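Local coordinates for protein superoxide dismutase [Mn/Fe] (Porphyromonas gingivalis, PDB 1UES) that destroys toxic superoxide radicals, dismutating them to oxygen and hydrogen peroxide at a single manganese or iron ion in each subunit of a homodimer, at residues E105-K108 / E109-T113. The protein carries 1 engineered substitution. Sequence-based numbering, arbitrary orientation.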
loop_
_atom_site.group_PDB
_atom_site.type_symbol
_atom_site.label_atom_id
_atom_site.label_comp_id
_atom_site.label_asym_id
_atom_site.label_seq_id
_atom_site.Cartn_x
_atom_site.Cartn_y
_atom_site.Cartn_z
ATOM N N GLU A 105 19.185 -12.825 -16.801
ATOM C CA GLU A 105 19.576 -11.520 -16.258
ATOM C C GLU A 105 18.700 -10.394 -16.748
ATOM O O GLU A 105 18.287 -9.531 -15.968
ATOM C CB GLU A 105 21.031 -11.208 -16.602
ATOM C CG GLU A 105 22.018 -11.981 -15.769
ATOM C CD GLU A 105 21.838 -11.756 -14.276
ATOM O OE1 GLU A 105 21.844 -10.584 -13.839
ATOM O OE2 GLU A 105 21.692 -12.753 -13.533
ATOM N N LYS A 106 18.425 -10.391 -18.048
ATOM C CA LYS A 106 17.573 -9.375 -18.636
ATOM C C LYS A 106 16.158 -9.504 -18.064
ATOM O O LYS A 106 15.491 -8.508 -17.815
ATOM C CB LYS A 106 17.520 -9.534 -20.154
ATOM C CG LYS A 106 16.947 -8.334 -20.881
ATOM C CD LYS A 106 17.781 -7.084 -20.608
ATOM C CE LYS A 106 17.227 -5.856 -21.323
ATOM N NZ LYS A 106 15.752 -5.929 -21.547
ATOM N N PHE A 107 15.706 -10.737 -17.857
ATOM C CA PHE A 107 14.381 -10.949 -17.307
ATOM C C PHE A 107 14.299 -10.341 -15.909
ATOM O O PHE A 107 13.338 -9.637 -15.583
ATOM C CB PHE A 107 14.056 -12.438 -17.207
ATOM C CG PHE A 107 12.891 -12.729 -16.294
ATOM C CD1 PHE A 107 11.615 -12.288 -16.621
ATOM C CD2 PHE A 107 13.078 -13.402 -15.090
ATOM C CE1 PHE A 107 10.536 -12.507 -15.763
ATOM C CE2 PHE A 107 12.003 -13.619 -14.232
ATOM C CZ PHE A 107 10.732 -13.168 -14.578
ATOM N N LYS A 108 15.311 -10.603 -15.088
ATOM C CA LYS A 108 15.294 -10.080 -13.725
ATOM C C LYS A 108 15.234 -8.566 -13.766
ATOM O O LYS A 108 14.506 -7.940 -12.989
ATOM C CB LYS A 108 16.530 -10.526 -12.956
ATOM C CG LYS A 108 16.592 -12.022 -12.723
ATOM C CD LYS A 108 18.036 -12.444 -12.572
ATOM C CE LYS A 108 18.496 -12.276 -11.159
ATOM N NZ LYS A 108 19.952 -12.576 -11.059
ATOM N N GLU A 109 15.994 -7.975 -14.678
ATOM C CA GLU A 109 15.992 -6.526 -14.798
ATOM C C GLU A 109 14.578 -6.003 -15.084
ATOM O O GLU A 109 14.121 -5.071 -14.435
ATOM C CB GLU A 109 16.987 -6.088 -15.892
ATOM C CG GLU A 109 16.347 -5.391 -17.095
ATOM C CD GLU A 109 17.291 -4.426 -17.831
ATOM O OE1 GLU A 109 16.893 -3.942 -18.914
ATOM O OE2 GLU A 109 18.418 -4.152 -17.342
ATOM N N GLU A 110 13.877 -6.608 -16.038
ATOM C CA GLU A 110 12.534 -6.152 -16.383
ATOM C C GLU A 110 11.534 -6.402 -15.276
ATOM O O GLU A 110 10.664 -5.567 -15.019
ATOM C CB GLU A 110 12.038 -6.820 -17.664
ATOM C CG GLU A 110 12.951 -6.557 -18.846
ATOM C CD GLU A 110 12.492 -7.252 -20.103
ATOM O OE1 GLU A 110 11.260 -7.363 -20.318
ATOM O OE2 GLU A 110 13.364 -7.688 -20.884
ATOM N N PHE A 111 11.665 -7.547 -14.620
ATOM C CA PHE A 111 10.758 -7.900 -13.531
ATOM C C PHE A 111 10.945 -6.915 -12.368
ATOM O O PHE A 111 9.968 -6.341 -11.843
ATOM C CB PHE A 111 11.041 -9.351 -13.102
ATOM C CG PHE A 111 9.854 -10.050 -12.473
ATOM C CD1 PHE A 111 9.828 -10.297 -11.108
ATOM C CD2 PHE A 111 8.776 -10.464 -13.251
ATOM C CE1 PHE A 111 8.728 -10.959 -10.517
ATOM C CE2 PHE A 111 7.665 -11.125 -12.675
ATOM C CZ PHE A 111 7.643 -11.374 -11.304
ATOM N N ASN A 112 12.197 -6.702 -11.979
ATOM C CA ASN A 112 12.497 -5.756 -10.911
ATOM C C ASN A 112 11.943 -4.369 -11.262
ATOM O O ASN A 112 11.364 -3.677 -10.412
ATOM C CB ASN A 112 14.019 -5.644 -10.711
ATOM C CG ASN A 112 14.640 -6.894 -10.097
ATOM O OD1 ASN A 112 13.949 -7.784 -9.598
ATOM N ND2 ASN A 112 15.963 -6.963 -10.145
ATOM N N THR A 113 12.096 -3.960 -12.521
ATOM C CA THR A 113 11.628 -2.643 -12.922
ATOM C C THR A 113 10.116 -2.535 -12.816
ATOM O O THR A 113 9.603 -1.529 -12.373
ATOM C CB THR A 113 12.052 -2.279 -14.354
ATOM O OG1 THR A 113 13.482 -2.158 -14.416
ATOM C CG2 THR A 113 11.444 -0.959 -14.732
#
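K106 reaches forward along the amphipathic helix 104-116 and meets two glutamates, E109 and E110, in a salt-bridge network spanning i to i+3 and i to i+4. The shorter bond runs from K106 NZ to E110 OE2 at 3.0 Å, and the ammonium sits above the carboxylate plane, 38° out of it. The bridge from K106 NZ to E109 OE1 is longer, 3.5 Å, while the methylene K106 CE lies 3.1 Å from the same oxygen. With CG anti to the backbone N (chi1 -166°) and bends at chi2 and chi4, the lysine chain brings NZ between the two acids on a flank that is largely exposed. K108, two residues on, turns back instead, and its NZ bridges to E105 OE2.

The buried side of the helix belongs to F107 and F111, one turn apart and pointing the same way. Their rings meet obliquely, planes at 41°, with F107 CZ 3.6 Å from F111 CD2; F111 CB also lies over one face of the F107 ring, offset toward its rim. Both phenylalanines pack against the antiparallel sheet of the iron/manganese superoxide dismutase C-terminal domain, touching L126 and I136. F101 meets the F107 ring from helix 91-101, and F111 makes an edge-to-face pair with F156, next in sequence to the manganese ligand D157.

Regular i to i+4 backbone bonds set this spacing, among them F111 N to F107 O at 2.8 Å. On another flank W179 donates its NE1 to N112 OD1 and makes a cation-pi contact with K108. Further along, E109 O accepts two bonds from T113, whose backbone N and OG1 approach from opposite faces of the carbonyl plane, OG1 at 3.0 Å.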